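Putative ABC transporter, periplasmic binding protein, amino acid (Neisseria gonorrhoeae, PDB 2YLN) binds L-cystine as the solute receptor of an ABC transporter and probably hands it to the membrane components for uptake. Local coordinates at residues 49-54 / 250-255; 68-72 / 81-85. The protein carries 1 engineered substitution. All blocks are in the same frame, centred on the assembly; numbering follows the deposited sequence.

Contact 1: 49-54 / 250-255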
loop_
_atom_site.group_PDB
_atom_site.type_symbol
_atom_site.label_atom_id
_atom_site.label_comp_id
_atom_site.label_asym_id
_atom_site.label_seq_id
_atom_site.Cartn_x
_atom_site.Cartn_y
_atom_site.Cartn_z
ATOM N N LEU A 49 -14.261 -14.637 -10.353
ATOM C CA LEU A 49 -13.958 -13.256 -10.607
ATOM C C LEU A 49 -14.042 -12.942 -12.090
ATOM O O LEU A 49 -14.585 -11.929 -12.441
ATOM C CB LEU A 49 -12.561 -13.009 -10.018
ATOM C CG LEU A 49 -12.051 -11.597 -10.161
ATOM C CD1 LEU A 49 -12.983 -10.540 -9.592
ATOM C CD2 LEU A 49 -10.690 -11.518 -9.461
ATOM N N ILE A 50 -13.513 -13.808 -12.943
ATOM C CA ILE A 50 -13.595 -13.514 -14.389
ATOM C C ILE A 50 -15.017 -13.550 -14.845
ATOM O O ILE A 50 -15.387 -12.777 -15.688
ATOM C CB ILE A 50 -12.666 -14.414 -15.208
ATOM C CG1 ILE A 50 -12.603 -13.992 -16.671
ATOM C CG2 ILE A 50 -13.099 -15.912 -15.153
ATOM C CD1 ILE A 50 -12.096 -12.600 -16.915
ATOM N N GLU A 51 -15.853 -14.481 -14.337
ATOM C CA GLU A 51 -17.252 -14.465 -14.707
ATOM C C GLU A 51 -17.846 -13.097 -14.408
ATOM O O GLU A 51 -18.633 -12.548 -15.165
ATOM C CB GLU A 51 -18.029 -15.573 -13.971
ATOM C CG GLU A 51 -19.526 -15.640 -14.288
ATOM C CD GLU A 51 -20.316 -16.604 -13.465
ATOM O OE1 GLU A 51 -19.752 -17.457 -12.771
ATOM O OE2 GLU A 51 -21.590 -16.504 -13.506
ATOM N N ARG A 52 -17.588 -12.583 -13.191
ATOM C CA ARG A 52 -18.163 -11.276 -12.821
ATOM C C ARG A 52 -17.570 -10.126 -13.590
ATOM O O ARG A 52 -18.285 -9.122 -13.856
ATOM C CB ARG A 52 -18.039 -11.054 -11.296
ATOM C CG ARG A 52 -19.063 -11.972 -10.569
ATOM C CD ARG A 52 -18.966 -11.903 -9.061
ATOM N NE ARG A 52 -17.807 -12.714 -8.578
ATOM C CZ ARG A 52 -16.740 -12.268 -7.911
ATOM N NH1 ARG A 52 -16.616 -10.995 -7.696
ATOM N NH2 ARG A 52 -15.825 -13.099 -7.453
ATOM N N ILE A 53 -16.317 -10.207 -13.979
ATOM C CA ILE A 53 -15.781 -9.171 -14.829
ATOM C C ILE A 53 -16.467 -9.255 -16.205
ATOM O O ILE A 53 -16.868 -8.266 -16.732
ATOM C CB ILE A 53 -14.216 -9.217 -14.916
ATOM C CG1 ILE A 53 -13.620 -8.903 -13.522
ATOM C CG2 ILE A 53 -13.668 -8.349 -16.076
ATOM C CD1 ILE A 53 -12.109 -9.249 -13.390
ATOM N N ASN A 54 -16.433 -10.405 -16.818
ATOM C CA ASN A 54 -16.937 -10.524 -18.227
ATOM C C ASN A 54 -18.439 -10.273 -18.275
ATOM O O ASN A 54 -18.902 -9.689 -19.240
ATOM C CB ASN A 54 -16.575 -11.847 -18.801
ATOM C CG ASN A 54 -15.100 -11.921 -19.195
ATOM O OD1 ASN A 54 -14.466 -10.895 -19.330
ATOM N ND2 ASN A 54 -14.653 -13.108 -19.394
ATOM N N GLU A 250 -7.149 -14.904 -16.128
ATOM C CA GLU A 250 -7.885 -14.077 -17.031
ATOM C C GLU A 250 -8.314 -12.731 -16.396
ATOM O O GLU A 250 -8.271 -11.691 -17.050
ATOM C CB GLU A 250 -9.133 -14.790 -17.598
ATOM C CG GLU A 250 -8.819 -16.093 -18.408
ATOM C CD GLU A 250 -10.093 -16.820 -18.662
ATOM O OE1 GLU A 250 -11.020 -16.171 -19.190
ATOM O OE2 GLU A 250 -10.156 -18.008 -18.345
ATOM N N ALA A 251 -8.715 -12.782 -15.135
ATOM C CA ALA A 251 -9.079 -11.593 -14.410
ATOM C C ALA A 251 -7.869 -10.689 -14.274
ATOM O O ALA A 251 -7.995 -9.477 -14.483
ATOM C CB ALA A 251 -9.599 -11.943 -13.030
ATOM N N VAL A 252 -6.688 -11.211 -13.988
ATOM C CA VAL A 252 -5.476 -10.391 -13.922
ATOM C C VAL A 252 -5.253 -9.675 -15.247
ATOM O O VAL A 252 -4.894 -8.499 -15.264
ATOM C CB VAL A 252 -4.271 -11.250 -13.518
ATOM C CG1 VAL A 252 -2.989 -10.432 -13.602
ATOM C CG2 VAL A 252 -4.448 -11.786 -12.068
ATOM N N ALA A 253 -5.389 -10.417 -16.352
ATOM C CA ALA A 253 -5.190 -9.793 -17.674
ATOM C C ALA A 253 -6.155 -8.652 -17.876
ATOM O O ALA A 253 -5.762 -7.621 -18.436
ATOM C CB ALA A 253 -5.354 -10.854 -18.785
ATOM N N LYS A 254 -7.413 -8.777 -17.444
ATOM C CA LYS A 254 -8.379 -7.676 -17.564
ATOM C C LYS A 254 -7.941 -6.474 -16.728
ATOM O O LYS A 254 -7.967 -5.319 -17.185
ATOM C CB LYS A 254 -9.780 -8.150 -17.141
ATOM C CG LYS A 254 -10.373 -9.183 -18.061
ATOM C CD LYS A 254 -10.799 -8.593 -19.347
ATOM C CE LYS A 254 -11.341 -9.603 -20.348
ATOM N NZ LYS A 254 -12.123 -8.879 -21.370
ATOM N N PHE A 255 -7.495 -6.698 -15.480
ATOM C CA PHE A 255 -7.008 -5.629 -14.656
ATOM C C PHE A 255 -5.808 -4.950 -15.293
ATOM O O PHE A 255 -5.770 -3.703 -15.311
ATOM C CB PHE A 255 -6.647 -6.139 -13.262
ATOM C CG PHE A 255 -7.831 -6.557 -12.389
ATOM C CD1 PHE A 255 -9.030 -5.929 -12.357
ATOM C CD2 PHE A 255 -7.674 -7.604 -11.540
ATOM C CE1 PHE A 255 -10.011 -6.363 -11.513
ATOM C CE2 PHE A 255 -8.665 -8.006 -10.707
ATOM C CZ PHE A 255 -9.853 -7.376 -10.719
HETATM O O HOH W 1 -14.714 -8.426 -20.223
HETATM O O HOH W 2 -11.646 -13.365 -20.336
#
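Ile-50 and Ala-251 stand nearest across two helical segments whose axes approach to 9.2 Å and whose N-to-C directions differ by 42°, with no hydrogen bond running directly between them. The small Ala-251 lies at the middle of the interface: its CB is met by Ile-53 CD1 at 3.7 Å and by Leu-49 through CG and CD2. Both branched residues also reach Phe-255, whose ring they approach obliquely, Ile-53 CD1 coming to 4.0 Å from CZ and Leu-49 CD2 lying near CE2. Ile-50 has CG1 anti to its backbone N (chi1 -172°), which turns CG1 to Glu-250 CB at 3.7 Å, the two side chains crossing at about a right angle; CD1 comes to 3.8 Å from the backbone N of Ala-251. Lys-254 CG packs against Ile-53 CG2 as the two side chains pass in opposite directions. Beyond CG the lysine bends at chi2 (-73°), and CE and NZ turn to Asn-54 OD1. There the polar rim is joined through water. One water donates to Asn-54 OD1 at 2.6 Å and accepts from Lys-254 NZ at 2.9 Å; a second accepts from Asn-54 ND2 and donates to Glu-250 OE1, so both ends of the amide are used. Leu-49 and Phe-255 also touch Val-244 on strand 238-245, and Phe-255 reaches Val-90 and Leu-94 of helix 82-94. The arrangement is plain helix-helix packing beside a mixed sheet, joining the N-terminal helix to helix 249-264 in the periplasmic-binding-protein fold.

Contact 2: 68-72 / 81-85; sequences APFTY and GYDVE
Gly-81, the N-cap residue of helix 82-94, lies against the turn at Phe-70, their CA atoms 4.3 Å apart. Its CA approaches the Tyr-72 ring obliquely, 3.5 Å from CE1, and makes a CA-H...O contact with Phe-70 O. Having no side chain, Gly-81 lets its CA come up against the backbone of Phe-70 and Thr-71. Tyr-82 N then donates to Pro-69 O at 3.0 Å, a fairly straight bond (162° at the hydrogen) on a lone pair in the carbonyl plane; Pro-69 itself follows a cis peptide. Asp-83 N reaches Phe-70 O at 2.9 Å, more bent at 135° but again on an in-plane lone pair. Successive carbonyls of the turn thus take the first two N-H groups of the helix. The Asp-83 carboxylate stands almost perpendicular to the Phe-70 ring (planes 89° apart), with OD1 3.4 Å from CD1 and approaching obliquely; OD2 is held elsewhere, by Tyr-141 OH and Gln-123 N. Val-84 has CG2 anti to its carbonyl carbon, which directs this methyl to Thr-71 OG1 at 3.7 Å. CG2 merely touches this oxygen, whose hydrogen bonds go to Thr-63 OG1 and Gly-65 N. Phe-70 and Thr-71 form a classic beta bulge opposite Tyr-67, a ligand-pocket residue whose ring meets that of Phe-70. Helix 267-276 packs on Pro-69, Tyr-72 and Tyr-82, helix 211-220 touches Pro-69 and Phe-70, and strand 79-80, paired with strand 71-73, leads through Gly-81 into helix 82-94.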
loop_
_atom_site.group_PDB
_atom_site.type_symbol
_atom_site.label_atom_id
_atom_site.label_comp_id
_atom_site.label_asym_id
_atom_site.label_seq_id
_atom_site.Cartn_x
_atom_site.Cartn_y
_atom_site.Cartn_z
ATOM N N ALA A 68 -3.215 7.676 4.325
ATOM C CA ALA A 68 -3.059 8.774 3.382
ATOM C C ALA A 68 -1.640 8.727 2.821
ATOM O O ALA A 68 -0.695 8.431 3.536
ATOM C CB ALA A 68 -3.363 10.086 4.001
ATOM N N PRO A 69 -1.428 9.080 1.535
ATOM C CA PRO A 69 -2.407 9.575 0.552
ATOM C C PRO A 69 -2.928 8.463 -0.376
ATOM O O PRO A 69 -3.456 8.740 -1.443
ATOM C CB PRO A 69 -1.599 10.609 -0.231
ATOM C CG PRO A 69 -0.271 9.952 -0.306
ATOM C CD PRO A 69 -0.074 9.298 1.038
ATOM N N PHE A 70 -2.784 7.207 0.046
ATOM C CA PHE A 70 -3.102 6.041 -0.779
ATOM C C PHE A 70 -4.554 5.591 -0.637
ATOM O O PHE A 70 -5.152 5.126 -1.634
ATOM C CB PHE A 70 -2.146 4.887 -0.433
ATOM C CG PHE A 70 -0.726 5.203 -0.730
ATOM C CD1 PHE A 70 -0.242 5.399 -2.025
ATOM C CD2 PHE A 70 0.267 5.304 0.256
ATOM C CE1 PHE A 70 1.065 5.625 -2.304
ATOM C CE2 PHE A 70 1.608 5.512 -0.036
ATOM C CZ PHE A 70 2.023 5.649 -1.334
ATOM N N THR A 71 -5.090 5.572 0.588
ATOM C CA THR A 71 -6.401 4.989 0.841
ATOM C C THR A 71 -6.835 5.584 2.186
ATOM O O THR A 71 -6.304 5.198 3.239
ATOM C CB THR A 71 -6.328 3.468 0.848
ATOM O OG1 THR A 71 -7.589 2.980 1.353
ATOM C CG2 THR A 71 -5.228 2.860 1.623
ATOM N N TYR A 72 -7.726 6.579 2.116
ATOM C CA TYR A 72 -8.060 7.350 3.324
ATOM C C TYR A 72 -9.381 8.031 3.146
ATOM O O TYR A 72 -9.912 8.064 2.058
ATOM C CB TYR A 72 -6.913 8.399 3.611
ATOM C CG TYR A 72 -6.814 9.543 2.641
ATOM C CD1 TYR A 72 -6.161 9.378 1.449
ATOM C CD2 TYR A 72 -7.411 10.728 2.909
ATOM C CE1 TYR A 72 -6.067 10.434 0.557
ATOM C CE2 TYR A 72 -7.373 11.776 1.998
ATOM C CZ TYR A 72 -6.727 11.610 0.795
ATOM O OH TYR A 72 -6.611 12.654 -0.130
ATOM N N GLY A 81 -8.002 8.549 -2.064
ATOM C CA GLY A 81 -6.614 8.160 -2.099
ATOM C C GLY A 81 -6.263 7.542 -3.446
ATOM O O GLY A 81 -7.113 7.029 -4.147
ATOM N N TYR A 82 -4.965 7.558 -3.749
ATOM C CA TYR A 82 -4.526 7.102 -5.076
ATOM C C TYR A 82 -4.999 5.707 -5.392
ATOM O O TYR A 82 -5.546 5.472 -6.475
ATOM C CB TYR A 82 -2.990 7.189 -5.126
ATOM C CG TYR A 82 -2.436 6.765 -6.480
ATOM C CD1 TYR A 82 -2.419 7.689 -7.502
ATOM C CD2 TYR A 82 -1.900 5.528 -6.712
ATOM C CE1 TYR A 82 -1.864 7.344 -8.724
ATOM C CE2 TYR A 82 -1.357 5.181 -7.911
ATOM C CZ TYR A 82 -1.319 6.105 -8.932
ATOM O OH TYR A 82 -0.755 5.846 -10.164
ATOM N N ASP A 83 -4.795 4.750 -4.501
ATOM C CA ASP A 83 -5.135 3.372 -4.820
ATOM C C ASP A 83 -6.645 3.178 -5.043
ATOM O O ASP A 83 -7.089 2.418 -5.893
ATOM C CB ASP A 83 -4.689 2.382 -3.747
ATOM C CG ASP A 83 -3.199 2.259 -3.617
ATOM O OD1 ASP A 83 -2.477 3.278 -3.503
ATOM O OD2 ASP A 83 -2.680 1.100 -3.672
ATOM N N VAL A 84 -7.417 3.876 -4.203
ATOM C CA VAL A 84 -8.863 3.819 -4.306
ATOM C C VAL A 84 -9.320 4.404 -5.658
ATOM O O VAL A 84 -10.190 3.826 -6.326
ATOM C CB VAL A 84 -9.511 4.556 -3.114
ATOM C CG1 VAL A 84 -11.007 4.726 -3.297
ATOM C CG2 VAL A 84 -9.207 3.792 -1.834
ATOM N N GLU A 85 -8.818 5.580 -6.005
ATOM C CA GLU A 85 -9.228 6.236 -7.234
ATOM C C GLU A 85 -8.773 5.449 -8.466
ATOM O O GLU A 85 -9.501 5.362 -9.442
ATOM C CB GLU A 85 -8.789 7.695 -7.263
ATOM C CG GLU A 85 -9.348 8.537 -6.143
ATOM C CD GLU A 85 -10.854 8.637 -6.004
ATOM O OE1 GLU A 85 -11.601 8.182 -6.900
ATOM O OE2 GLU A 85 -11.305 9.183 -4.998
#

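Both segments of contact 2 fall between the two of contact 1 along the chain: residues 68-72 and 81-85 follow soon after 49-54, whereas 250-255 come some 165 residues later. The two centres lie 23 Å apart; the contacts do not meet, their nearest atoms being about 11 Å apart. Helix 82-94 bridges the distance, beginning in contact 2 and running to contact 1, where Val-90 and Leu-94 touch Phe-255, and Leu-94 also Lys-254. Contact 1 sits toward the outside, 22 Å from the chain centre; contact 2 is buried, 9 Å from it, and Phe-70 has its side chain about 7 Å from a bound cysteine. One therefore joins peripheral helices, while the other lies next to the ligand pocket.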